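PDB 5XLM: Serine/threonine-protein kinase PknI from Mycobacterium tuberculosis, which phosphorylates serine and threonine residues of proteins and slows mycobacterial growth inside the host, here represented by its extracellular sensor domain. Local coordinates for residues W66-S71 against R98-Q103; I42-S47 against G148-T153; T82-N87 against D177-V182; T31-L36 against T75-A80. All coordinates share one frame; numbering follows the deposited sequence.

Contact 1: W66-S71 against R98-Q103; sequences WAFRTS and RPFLMQ
Phe100, at the start of its strand, drives the edge of its ring into the face of the Trp66 indole, a T-shaped pair with the planes at 88° and the ring centroid 4.9 Å from that of the six-membered indole ring. The leading atom is Phe100 CE1, 3.4 Å from Trp66 CZ3. The ring can stand there because chi1 of 77° sets CG between the backbone N and the carbonyl carbon. Its tip serves a second partner: Phe100 CZ lies 3.9 Å from Phe68 CZ, the two rings meeting obliquely. Two residues on comes Met102, whose sulfur makes a Met-aromatic contact at the rim of the Phe68 ring, SD being 4.0 Å from Phe68 CE1. A long, flexible thioether suits this place: CG lies beside the backbone N and the chain then runs extended to the sulfur, which brings SD to the ring edge, while the bend at chi3 only turns the terminal CE. Trp66 meanwhile keeps its one polar atom, NE1, bonded to Thr64 OG1. Strand 77-83 runs antiparallel between strands 62-72 and 100-105, and its small Ala81 touches both Phe68 and Phe100; Ile42 of strand 38-51 and Trp109 of strand 108-117 flank the cluster.

Contact 2: I42-S47 against G148-T153; sequences IEIQRS and GEMVVT
Met150 reaches toward Ile44 and Arg46 with an almost fully extended side chain. At its root CB is 4.6 Å from Ile44 CD1, and CG stays a little farther off, so the first two carbons make no close contact. The sulfur is where the chains meet: SD lies 4.4 Å from Ile44 CG2 and 4.5 Å from Ile44 CD1, facing both branches of the isoleucine at about equal distance. The terminal CE then passes Ile44 and comes within 4.4 Å of Arg46 NH1, at a slant to the guanidinium group. These are loose van der Waals approaches at the surface, where an unbranched methionine can span the gap and a branched isoleucine offers it two carbons. Arg46 is brought round by an inverse gamma turn centred on Gln45, its N bonding to Ile44 O. Gln45 points its amide NE2 back to Glu43 OE1, a straight bond of 2.9 Å that approaches from above the carboxylate plane. Strand 165-174 pairs with both 38-51 and 146-154, and its Ile168 packs on Ile44. Because the strands pair in a closed antiparallel ring, a beta barrel, the side chains of 38-51 and 146-154 can meet past the strand between them.

Contact 3: T82-N87 against D177-V182; sequences TMLDDN and DLPPAV
Val182 N donates to Pro179 O over 3.0 Å, the bond that closes a type I beta turn and gathers the two residues of the tail that face Leu84. Pro180 occupies the second position of the turn, where the phi of -60° demanded there is the one its ring already imposes. The turn therefore presents the Pro179 ring and the Val182 branches together to Thr82 and Leu84. Leu84 answers with its forked tip: CD1 sits 3.9 Å from Pro179 CG, and CD2 is 4.0 Å from the same atom, so the ring carbon nestles against both methyls. CG lies anti to the carbonyl carbon at chi1 -55°, and this sends the fork toward the turn. A leucine suits the spot because one methyl can serve two neighbours: CD2 also approaches Val182 CG2, at 4.3 Å. Thr39 of strand 38-51 lies against both Leu84 and Pro179, so the C-terminal tail is laid against the neighbouring strands 38-51, 62-72 and 77-83 of the antiparallel barrel. Before the turn the tail is fastened by polar links, Asp177 O to Thr39 OG1 and a salt bridge from Asp177 to Arg174, while Leu178 rests on Ala67. The contact itself is wholly apolar, and beta-branched residues give it compact methyl groups close to the backbone. Thr82 joins through its methyl rather than its hydroxyl, with CG2 standing 4.2 Å from Val182 CG2.

Contact 4: T31-L36 against T75-A80; sequences TAPVPL and TECLAA
The Pro33 ring, puckered rather than truly flat, turns its CG-CD side to Cys77, and the sulfur lies almost evenly between the two carbons: SG is 4.1 Å from Pro33 CD and 4.1 Å from Pro33 CG. It comes at a slant to the ring. Among the aromatic neighbours, Trp109 of strand 108-117 touches Pro33, Leu36, Cys77 and Ala79 alike and so is common to both halves of the contact. Cys77 SG is directed at the proline by a chi1 of -75°, beside the backbone N, and is at the same time bonded to Cys72. That disulfide ties the end of strand 62-72 to the start of strand 77-83, across the connection of a beta hairpin, and Thr73 OG1 inside the connection is hydrogen-bonded to Glu76 N and to Thr75 OG1. The N-terminal segment of the sensor domain thus lies against the closed end of a disulfide-bridged hairpin before it enters the barrel as strand 38-51. Two residues on from Cys77, on the same face of the strand, Ala79 meets Leu36: CD1 of the leucine is 4.2 Å from Ala79 CB. The small alanine lets the segment come in close, the CA atoms of Leu36 and Ala79 being 6.6 Å apart against 7.9 Å for those of Pro33 and Cys77. Leu36, buried, also packs on Phe68, and its carbonyl O is hydrogen-bonded to Thr70 OG1 of strand 62-72.

Overall arrangement
From the N terminus, segment 31-36 waits for 75-80, so contact 4 closes the first loop, the one holding the opening strand and the hairpin's first arm. Inside that loop begin contact 2, at 42-47, and contact 1, at 66-71; both cross contact 4. Contact 3 opens at 82-87, just after contact 4 has closed, so these two stand in series. Contact 1 closes at 98-103, nested within contact 2, which closes at 148-153. Contact 3 closes last, crossing both. Contacts 1 and 2 touch through the neighbouring strands 38-51 and 62-72. Together they tie the N-terminal segment, the curled sheet and the C-terminal tail into one unit.

Contact 1: W66-S71 against R98-Q103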
loop_
_atom_site.group_PDB
_atom_site.type_symbol
_atom_site.label_atom_id
_atom_site.label_comp_id
_atom_site.label_asym_id
_atom_site.label_seq_id
_atom_site.Cartn_x
_atom_site.Cartn_y
_atom_site.Cartn_z
ATOM N N TRP A 66 6.794 -2.767 5.514
ATOM C CA TRP A 66 5.645 -2.443 6.341
ATOM C C TRP A 66 5.299 -3.631 7.225
ATOM O O TRP A 66 5.522 -4.787 6.856
ATOM C CB TRP A 66 4.433 -2.058 5.480
ATOM C CG TRP A 66 4.696 -0.914 4.547
ATOM C CD1 TRP A 66 5.349 -0.965 3.349
ATOM C CD2 TRP A 66 4.307 0.450 4.735
ATOM N NE1 TRP A 66 5.396 0.285 2.782
ATOM C CE2 TRP A 66 4.760 1.172 3.611
ATOM C CE3 TRP A 66 3.618 1.131 5.743
ATOM C CZ2 TRP A 66 4.550 2.541 3.471
ATOM C CZ3 TRP A 66 3.408 2.491 5.600
ATOM C CH2 TRP A 66 3.873 3.183 4.472
ATOM N N ALA A 67 4.754 -3.333 8.400
ATOM C CA ALA A 67 4.244 -4.344 9.316
ATOM C C ALA A 67 2.722 -4.310 9.243
ATOM O O ALA A 67 2.094 -3.339 9.677
ATOM C CB ALA A 67 4.744 -4.095 10.737
ATOM N N PHE A 68 2.135 -5.360 8.677
ATOM C CA PHE A 68 0.698 -5.443 8.461
ATOM C C PHE A 68 0.032 -6.248 9.571
ATOM O O PHE A 68 0.572 -7.259 10.031
ATOM C CB PHE A 68 0.384 -6.091 7.109
ATOM C CG PHE A 68 0.295 -5.121 5.964
ATOM C CD1 PHE A 68 -0.938 -4.714 5.482
ATOM C CD2 PHE A 68 1.442 -4.631 5.358
ATOM C CE1 PHE A 68 -1.028 -3.829 4.422
ATOM C CE2 PHE A 68 1.357 -3.745 4.299
ATOM C CZ PHE A 68 0.121 -3.344 3.831
ATOM N N ARG A 69 -1.146 -5.795 9.993
ATOM C CA ARG A 69 -2.021 -6.577 10.853
ATOM C C ARG A 69 -3.452 -6.397 10.363
ATOM O O ARG A 69 -3.828 -5.316 9.897
ATOM C CB ARG A 69 -1.880 -6.169 12.331
ATOM C CG ARG A 69 -2.784 -5.035 12.761
ATOM C CD ARG A 69 -2.358 -4.417 14.083
ATOM N NE ARG A 69 -2.737 -5.207 15.251
ATOM C CZ ARG A 69 -1.887 -5.598 16.196
ATOM N NH1 ARG A 69 -0.605 -5.266 16.118
ATOM N NH2 ARG A 69 -2.322 -6.311 17.225
ATOM N N THR A 70 -4.241 -7.465 10.447
ATOM C CA THR A 70 -5.588 -7.485 9.896
ATOM C C THR A 70 -6.581 -7.912 10.966
ATOM O O THR A 70 -6.306 -8.824 11.752
ATOM C CB THR A 70 -5.676 -8.430 8.686
ATOM O OG1 THR A 70 -4.822 -7.949 7.638
ATOM C CG2 THR A 70 -7.103 -8.519 8.163
ATOM N N SER A 71 -7.728 -7.237 11.002
ATOM C CA SER A 71 -8.835 -7.609 11.873
ATOM C C SER A 71 -10.123 -7.580 11.065
ATOM O O SER A 71 -10.400 -6.602 10.363
ATOM C CB SER A 71 -8.934 -6.669 13.082
ATOM O OG SER A 71 -9.254 -5.350 12.682
ATOM N N ARG A 98 2.689 8.009 9.929
ATOM C CA ARG A 98 1.335 7.602 10.268
ATOM C C ARG A 98 0.975 6.306 9.544
ATOM O O ARG A 98 1.320 6.131 8.369
ATOM C CB ARG A 98 0.333 8.706 9.916
ATOM C CG ARG A 98 0.556 9.390 8.564
ATOM C CD ARG A 98 -0.224 8.719 7.437
ATOM N NE ARG A 98 -0.336 9.579 6.260
ATOM C CZ ARG A 98 -0.852 9.195 5.097
ATOM N NH1 ARG A 98 -1.302 7.957 4.943
ATOM N NH2 ARG A 98 -0.916 10.048 4.083
ATOM N N PRO A 99 0.301 5.375 10.213
ATOM C CA PRO A 99 -0.115 4.142 9.539
ATOM C C PRO A 99 -1.270 4.396 8.585
ATOM O O PRO A 99 -2.146 5.225 8.840
ATOM C CB PRO A 99 -0.540 3.236 10.698
ATOM C CG PRO A 99 -1.005 4.197 11.752
ATOM C CD PRO A 99 -0.100 5.398 11.631
ATOM N N PHE A 100 -1.265 3.672 7.472
ATOM C CA PHE A 100 -2.356 3.735 6.512
ATOM C C PHE A 100 -3.182 2.458 6.593
ATOM O O PHE A 100 -2.696 1.400 7.002
ATOM C CB PHE A 100 -1.839 3.969 5.083
ATOM C CG PHE A 100 -1.257 2.746 4.422
ATOM C CD1 PHE A 100 0.073 2.406 4.608
ATOM C CD2 PHE A 100 -2.031 1.959 3.585
ATOM C CE1 PHE A 100 0.612 1.292 3.988
ATOM C CE2 PHE A 100 -1.498 0.843 2.967
ATOM C CZ PHE A 100 -0.175 0.509 3.168
ATOM N N LEU A 101 -4.448 2.575 6.208
ATOM C CA LEU A 101 -5.418 1.504 6.371
ATOM C C LEU A 101 -5.871 0.999 5.011
ATOM O O LEU A 101 -5.986 1.774 4.056
ATOM C CB LEU A 101 -6.627 1.988 7.179
ATOM C CG LEU A 101 -6.296 2.834 8.412
ATOM C CD1 LEU A 101 -7.561 3.363 9.069
ATOM C CD2 LEU A 101 -5.464 2.037 9.411
ATOM N N MET A 102 -6.126 -0.304 4.924
ATOM C CA MET A 102 -6.677 -0.908 3.721
ATOM C C MET A 102 -7.924 -1.703 4.075
ATOM O O MET A 102 -7.981 -2.359 5.119
ATOM C CB MET A 102 -5.661 -1.815 3.018
ATOM C CG MET A 102 -4.340 -1.143 2.715
ATOM S SD MET A 102 -3.314 -2.084 1.572
ATOM C CE MET A 102 -4.137 -1.737 0.019
ATOM N N GLN A 103 -8.922 -1.631 3.201
ATOM C CA GLN A 103 -10.174 -2.355 3.361
ATOM C C GLN A 103 -10.336 -3.310 2.189
ATOM O O GLN A 103 -10.188 -2.904 1.030
ATOM C CB GLN A 103 -11.361 -1.390 3.435
ATOM C CG GLN A 103 -12.709 -2.065 3.596
ATOM C CD GLN A 103 -13.827 -1.071 3.851
ATOM O OE1 GLN A 103 -13.587 0.131 3.987
ATOM N NE2 GLN A 103 -15.057 -1.569 3.917
#

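Contact 2: I42-S47 against G148-T153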
loop_
_atom_site.group_PDB
_atom_site.type_symbol
_atom_site.label_atom_id
_atom_site.label_comp_id
_atom_site.label_asym_id
_atom_site.label_seq_id
_atom_site.Cartn_x
_atom_site.Cartn_y
_atom_site.Cartn_z
ATOM N N ILE A 42 6.766 -3.640 -0.041
ATOM C CA ILE A 42 5.961 -3.029 -1.091
ATOM C C ILE A 42 6.901 -2.355 -2.078
ATOM O O ILE A 42 7.723 -1.516 -1.692
ATOM C CB ILE A 42 4.947 -2.026 -0.522
ATOM C CG1 ILE A 42 3.998 -2.725 0.452
ATOM C CG2 ILE A 42 4.173 -1.353 -1.648
ATOM C CD1 ILE A 42 2.907 -1.826 1.001
ATOM N N GLU A 43 6.785 -2.724 -3.349
ATOM C CA GLU A 43 7.577 -2.132 -4.420
ATOM C C GLU A 43 6.660 -1.267 -5.274
ATOM O O GLU A 43 5.745 -1.779 -5.926
ATOM C CB GLU A 43 8.261 -3.205 -5.262
ATOM C CG GLU A 43 9.181 -2.638 -6.337
ATOM C CD GLU A 43 9.851 -3.716 -7.170
ATOM O OE1 GLU A 43 9.158 -4.668 -7.588
ATOM O OE2 GLU A 43 11.074 -3.616 -7.397
ATOM N N ILE A 44 6.900 0.040 -5.257
ATOM C CA ILE A 44 6.205 0.975 -6.132
ATOM C C ILE A 44 7.051 1.120 -7.392
ATOM O O ILE A 44 8.085 1.790 -7.383
ATOM C CB ILE A 44 5.979 2.326 -5.444
ATOM C CG1 ILE A 44 5.197 2.131 -4.145
ATOM C CG2 ILE A 44 5.233 3.278 -6.364
ATOM C CD1 ILE A 44 3.816 1.544 -4.348
ATOM N N GLN A 45 6.611 0.485 -8.479
ATOM C CA GLN A 45 7.421 0.366 -9.692
ATOM C C GLN A 45 7.201 1.593 -10.573
ATOM O O GLN A 45 6.479 1.569 -11.573
ATOM C CB GLN A 45 7.091 -0.928 -10.420
ATOM C CG GLN A 45 7.280 -2.159 -9.555
ATOM C CD GLN A 45 6.811 -3.424 -10.235
ATOM O OE1 GLN A 45 5.964 -3.385 -11.126
ATOM N NE2 GLN A 45 7.365 -4.558 -9.821
ATOM N N ARG A 46 7.864 2.687 -10.189
ATOM C CA ARG A 46 7.748 3.954 -10.902
ATOM C C ARG A 46 8.386 3.924 -12.284
ATOM O O ARG A 46 8.172 4.859 -13.064
ATOM C CB ARG A 46 8.361 5.082 -10.065
ATOM C CG ARG A 46 7.380 5.736 -9.097
ATOM C CD ARG A 46 8.058 6.766 -8.203
ATOM N NE ARG A 46 7.088 7.501 -7.395
ATOM C CZ ARG A 46 6.675 7.120 -6.190
ATOM N NH1 ARG A 46 5.786 7.850 -5.530
ATOM N NH2 ARG A 46 7.151 6.009 -5.642
ATOM N N SER A 47 9.148 2.879 -12.616
ATOM C CA SER A 47 9.657 2.739 -13.974
ATOM C C SER A 47 8.563 2.376 -14.968
ATOM O O SER A 47 8.828 2.360 -16.174
ATOM C CB SER A 47 10.761 1.685 -14.025
ATOM O OG SER A 47 10.274 0.413 -13.633
ATOM N N GLY A 148 -0.802 -5.032 -7.593
ATOM C CA GLY A 148 -1.772 -3.972 -7.751
ATOM C C GLY A 148 -1.192 -2.727 -8.380
ATOM O O GLY A 148 -0.353 -2.813 -9.281
ATOM N N GLU A 149 -1.627 -1.561 -7.914
ATOM C CA GLU A 149 -1.163 -0.317 -8.506
ATOM C C GLU A 149 -1.473 0.836 -7.568
ATOM O O GLU A 149 -2.405 0.769 -6.763
ATOM C CB GLU A 149 -1.812 -0.072 -9.873
ATOM C CG GLU A 149 -3.323 0.001 -9.816
ATOM C CD GLU A 149 -3.966 0.047 -11.187
ATOM O OE1 GLU A 149 -3.373 0.643 -12.112
ATOM O OE2 GLU A 149 -5.069 -0.521 -11.340
ATOM N N MET A 150 -0.669 1.888 -7.680
ATOM C CA MET A 150 -0.940 3.152 -7.014
ATOM C C MET A 150 -1.630 4.078 -8.009
ATOM O O MET A 150 -1.145 4.263 -9.130
ATOM C CB MET A 150 0.357 3.770 -6.494
ATOM C CG MET A 150 0.185 5.003 -5.623
ATOM S SD MET A 150 1.746 5.456 -4.838
ATOM C CE MET A 150 1.552 7.227 -4.653
ATOM N N VAL A 151 -2.768 4.636 -7.607
ATOM C CA VAL A 151 -3.608 5.437 -8.490
ATOM C C VAL A 151 -3.610 6.868 -7.976
ATOM O O VAL A 151 -4.013 7.125 -6.834
ATOM C CB VAL A 151 -5.037 4.881 -8.578
ATOM C CG1 VAL A 151 -5.880 5.734 -9.510
ATOM C CG2 VAL A 151 -5.017 3.433 -9.050
ATOM N N VAL A 152 -3.169 7.796 -8.819
ATOM C CA VAL A 152 -3.087 9.211 -8.477
ATOM C C VAL A 152 -3.968 9.974 -9.457
ATOM O O VAL A 152 -3.614 10.124 -10.634
ATOM C CB VAL A 152 -1.643 9.727 -8.517
ATOM C CG1 VAL A 152 -1.583 11.163 -8.024
ATOM C CG2 VAL A 152 -0.735 8.828 -7.690
ATOM N N THR A 153 -5.110 10.459 -8.976
ATOM C CA THR A 153 -6.054 11.209 -9.796
ATOM C C THR A 153 -5.901 12.698 -9.514
ATOM O O THR A 153 -5.989 13.127 -8.359
ATOM C CB THR A 153 -7.489 10.760 -9.519
ATOM O OG1 THR A 153 -7.562 9.330 -9.574
ATOM C CG2 THR A 153 -8.435 11.343 -10.556
#

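Contact 3: T82-N87 against D177-V182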
loop_
_atom_site.group_PDB
_atom_site.type_symbol
_atom_site.label_atom_id
_atom_site.label_comp_id
_atom_site.label_asym_id
_atom_site.label_seq_id
_atom_site.Cartn_x
_atom_site.Cartn_y
_atom_site.Cartn_z
ATOM N N THR A 82 2.101 -0.142 9.422
ATOM C CA THR A 82 3.036 0.853 9.924
ATOM C C THR A 82 4.378 0.660 9.233
ATOM O O THR A 82 4.823 -0.472 9.028
ATOM C CB THR A 82 3.181 0.777 11.448
ATOM O OG1 THR A 82 4.155 1.742 11.883
ATOM C CG2 THR A 82 3.601 -0.619 11.896
ATOM N N MET A 83 5.008 1.769 8.860
ATOM C CA MET A 83 6.219 1.710 8.055
ATOM C C MET A 83 7.420 1.310 8.901
ATOM O O MET A 83 7.602 1.792 10.022
ATOM C CB MET A 83 6.479 3.057 7.387
ATOM C CG MET A 83 7.491 3.005 6.260
ATOM S SD MET A 83 7.633 4.590 5.412
ATOM C CE MET A 83 8.743 4.176 4.070
ATOM N N LEU A 84 8.236 0.419 8.353
ATOM C CA LEU A 84 9.470 -0.013 8.985
ATOM C C LEU A 84 10.648 0.750 8.390
ATOM O O LEU A 84 10.539 1.403 7.349
ATOM C CB LEU A 84 9.652 -1.524 8.816
ATOM C CG LEU A 84 8.496 -2.401 9.308
ATOM C CD1 LEU A 84 8.752 -3.854 8.948
ATOM C CD2 LEU A 84 8.285 -2.245 10.809
ATOM N N ASP A 85 11.786 0.673 9.073
ATOM C CA ASP A 85 12.973 1.362 8.593
ATOM C C ASP A 85 13.532 0.657 7.362
ATOM O O ASP A 85 13.348 -0.547 7.170
ATOM C CB ASP A 85 14.025 1.446 9.698
ATOM C CG ASP A 85 15.054 2.530 9.442
ATOM O OD1 ASP A 85 15.837 2.394 8.478
ATOM O OD2 ASP A 85 15.062 3.530 10.194
ATOM N N ASP A 86 14.220 1.430 6.517
ATOM C CA ASP A 86 14.642 0.916 5.217
ATOM C C ASP A 86 15.658 -0.211 5.358
ATOM O O ASP A 86 15.561 -1.231 4.663
ATOM C CB ASP A 86 15.218 2.048 4.366
ATOM C CG ASP A 86 14.150 2.989 3.853
ATOM O OD1 ASP A 86 12.979 2.566 3.744
ATOM O OD2 ASP A 86 14.485 4.153 3.549
ATOM N N ASN A 87 16.641 -0.052 6.240
ATOM C CA ASN A 87 17.671 -1.071 6.387
ATOM C C ASN A 87 17.315 -2.094 7.460
ATOM O O ASN A 87 17.437 -3.302 7.235
ATOM C CB ASN A 87 19.016 -0.412 6.709
ATOM C CG ASN A 87 19.405 0.640 5.691
ATOM O OD1 ASN A 87 19.977 0.331 4.645
ATOM N ND2 ASN A 87 19.095 1.893 5.993
ATOM N N ASP A 177 7.289 -13.177 9.563
ATOM C CA ASP A 177 6.315 -12.706 10.535
ATOM C C ASP A 177 6.567 -11.240 10.884
ATOM O O ASP A 177 7.470 -10.585 10.354
ATOM C CB ASP A 177 6.356 -13.575 11.789
ATOM C CG ASP A 177 6.259 -15.055 11.477
ATOM O OD1 ASP A 177 5.682 -15.409 10.426
ATOM O OD2 ASP A 177 6.762 -15.865 12.284
ATOM N N LEU A 178 5.746 -10.719 11.799
ATOM C CA LEU A 178 5.883 -9.344 12.242
ATOM C C LEU A 178 7.197 -9.153 12.994
ATOM O O LEU A 178 7.771 -10.111 13.517
ATOM C CB LEU A 178 4.713 -8.957 13.145
ATOM C CG LEU A 178 3.339 -8.774 12.505
ATOM C CD1 LEU A 178 2.273 -8.696 13.581
ATOM C CD2 LEU A 178 3.324 -7.520 11.645
ATOM N N PRO A 179 7.698 -7.923 13.052
ATOM C CA PRO A 179 8.807 -7.618 13.959
ATOM C C PRO A 179 8.308 -7.548 15.389
ATOM O O PRO A 179 7.535 -6.644 15.742
ATOM C CB PRO A 179 9.305 -6.245 13.477
ATOM C CG PRO A 179 8.632 -6.008 12.156
ATOM C CD PRO A 179 7.351 -6.772 12.205
ATOM N N PRO A 180 8.725 -8.485 16.249
ATOM C CA PRO A 180 8.196 -8.515 17.625
ATOM C C PRO A 180 8.477 -7.254 18.426
ATOM O O PRO A 180 7.911 -7.096 19.513
ATOM C CB PRO A 180 8.898 -9.732 18.244
ATOM C CG PRO A 180 9.321 -10.569 17.072
ATOM C CD PRO A 180 9.656 -9.595 15.988
ATOM N N ALA A 181 9.322 -6.353 17.924
ATOM C CA ALA A 181 9.579 -5.102 18.621
ATOM C C ALA A 181 8.544 -4.035 18.290
ATOM O O ALA A 181 8.221 -3.207 19.149
ATOM C CB ALA A 181 10.982 -4.593 18.292
ATOM N N VAL A 182 8.008 -4.037 17.071
ATOM C CA VAL A 182 7.119 -2.966 16.635
ATOM C C VAL A 182 5.696 -3.250 17.097
ATOM O O VAL A 182 5.286 -4.404 17.263
ATOM C CB VAL A 182 7.192 -2.782 15.103
ATOM C CG1 VAL A 182 6.424 -3.885 14.382
ATOM C CG2 VAL A 182 6.678 -1.405 14.699
#

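Contact 4: T31-L36 against T75-A80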
loop_
_atom_site.group_PDB
_atom_site.type_symbol
_atom_site.label_atom_id
_atom_site.label_comp_id
_atom_site.label_asym_id
_atom_site.label_seq_id
_atom_site.Cartn_x
_atom_site.Cartn_y
_atom_site.Cartn_z
ATOM N N THR A 31 -14.831 -16.859 0.274
ATOM C CA THR A 31 -14.548 -15.635 -0.465
ATOM C C THR A 31 -14.025 -14.540 0.463
ATOM O O THR A 31 -13.877 -13.388 0.055
ATOM C CB THR A 31 -15.796 -15.122 -1.209
ATOM O OG1 THR A 31 -16.823 -14.804 -0.263
ATOM C CG2 THR A 31 -16.314 -16.178 -2.175
ATOM N N ALA A 32 -13.753 -14.908 1.719
ATOM C CA ALA A 32 -13.058 -14.006 2.626
ATOM C C ALA A 32 -11.561 -14.028 2.321
ATOM O O ALA A 32 -10.999 -15.092 2.049
ATOM C CB ALA A 32 -13.299 -14.406 4.080
ATOM N N PRO A 33 -10.893 -12.880 2.360
ATOM C CA PRO A 33 -9.500 -12.819 1.911
ATOM C C PRO A 33 -8.541 -13.448 2.911
ATOM O O PRO A 33 -8.859 -13.655 4.084
ATOM C CB PRO A 33 -9.243 -11.315 1.786
ATOM C CG PRO A 33 -10.111 -10.728 2.853
ATOM C CD PRO A 33 -11.365 -11.576 2.859
ATOM N N VAL A 34 -7.348 -13.750 2.419
ATOM C CA VAL A 34 -6.250 -14.126 3.314
ATOM C C VAL A 34 -5.813 -12.891 4.094
ATOM O O VAL A 34 -5.529 -11.846 3.482
ATOM C CB VAL A 34 -5.084 -14.711 2.512
ATOM C CG1 VAL A 34 -3.962 -15.146 3.444
ATOM C CG2 VAL A 34 -5.558 -15.875 1.653
ATOM N N PRO A 35 -5.763 -12.944 5.424
ATOM C CA PRO A 35 -5.399 -11.745 6.188
ATOM C C PRO A 35 -3.968 -11.316 5.907
ATOM O O PRO A 35 -3.097 -12.130 5.593
ATOM C CB PRO A 35 -5.578 -12.183 7.647
ATOM C CG PRO A 35 -5.480 -13.672 7.616
ATOM C CD PRO A 35 -6.067 -14.090 6.299
ATOM N N LEU A 36 -3.737 -10.010 6.010
ATOM C CA LEU A 36 -2.407 -9.429 5.848
ATOM C C LEU A 36 -1.795 -9.286 7.237
ATOM O O LEU A 36 -2.080 -8.328 7.960
ATOM C CB LEU A 36 -2.480 -8.087 5.124
ATOM C CG LEU A 36 -3.035 -8.103 3.696
ATOM C CD1 LEU A 36 -3.036 -6.704 3.095
ATOM C CD2 LEU A 36 -2.246 -9.067 2.821
ATOM N N THR A 75 -18.541 -8.704 8.530
ATOM C CA THR A 75 -18.855 -8.053 7.265
ATOM C C THR A 75 -17.648 -7.491 6.528
ATOM O O THR A 75 -17.644 -7.499 5.295
ATOM C CB THR A 75 -19.869 -6.921 7.488
ATOM O OG1 THR A 75 -19.430 -6.084 8.565
ATOM C CG2 THR A 75 -21.241 -7.493 7.820
ATOM N N GLU A 76 -16.626 -7.005 7.233
ATOM C CA GLU A 76 -15.506 -6.334 6.587
ATOM C C GLU A 76 -14.183 -6.823 7.160
ATOM O O GLU A 76 -14.111 -7.278 8.304
ATOM C CB GLU A 76 -15.594 -4.811 6.748
ATOM C CG GLU A 76 -16.821 -4.181 6.110
ATOM C CD GLU A 76 -16.860 -2.674 6.294
ATOM O OE1 GLU A 76 -15.917 -2.125 6.906
ATOM O OE2 GLU A 76 -17.832 -2.038 5.829
ATOM N N CYS A 77 -13.134 -6.716 6.348
ATOM C CA CYS A 77 -11.763 -6.963 6.776
ATOM C C CYS A 77 -10.943 -5.698 6.561
ATOM O O CYS A 77 -10.926 -5.143 5.457
ATOM C CB CYS A 77 -11.135 -8.131 6.011
ATOM S SG CYS A 77 -11.694 -9.780 6.498
ATOM N N LEU A 78 -10.274 -5.244 7.617
ATOM C CA LEU A 78 -9.423 -4.065 7.564
ATOM C C LEU A 78 -7.985 -4.453 7.866
ATOM O O LEU A 78 -7.723 -5.378 8.640
ATOM C CB LEU A 78 -9.883 -2.998 8.560
ATOM C CG LEU A 78 -11.299 -2.454 8.398
ATOM C CD1 LEU A 78 -11.601 -1.468 9.511
ATOM C CD2 LEU A 78 -11.466 -1.800 7.041
ATOM N N ALA A 79 -7.053 -3.727 7.257
ATOM C CA ALA A 79 -5.632 -3.954 7.460
ATOM C C ALA A 79 -4.962 -2.623 7.753
ATOM O O ALA A 79 -5.207 -1.633 7.056
ATOM C CB ALA A 79 -4.994 -4.614 6.233
ATOM N N ALA A 80 -4.131 -2.601 8.787
ATOM C CA ALA A 80 -3.338 -1.437 9.140
ATOM C C ALA A 80 -1.868 -1.753 8.921
ATOM O O ALA A 80 -1.411 -2.859 9.224
ATOM C CB ALA A 80 -3.578 -1.027 10.593
#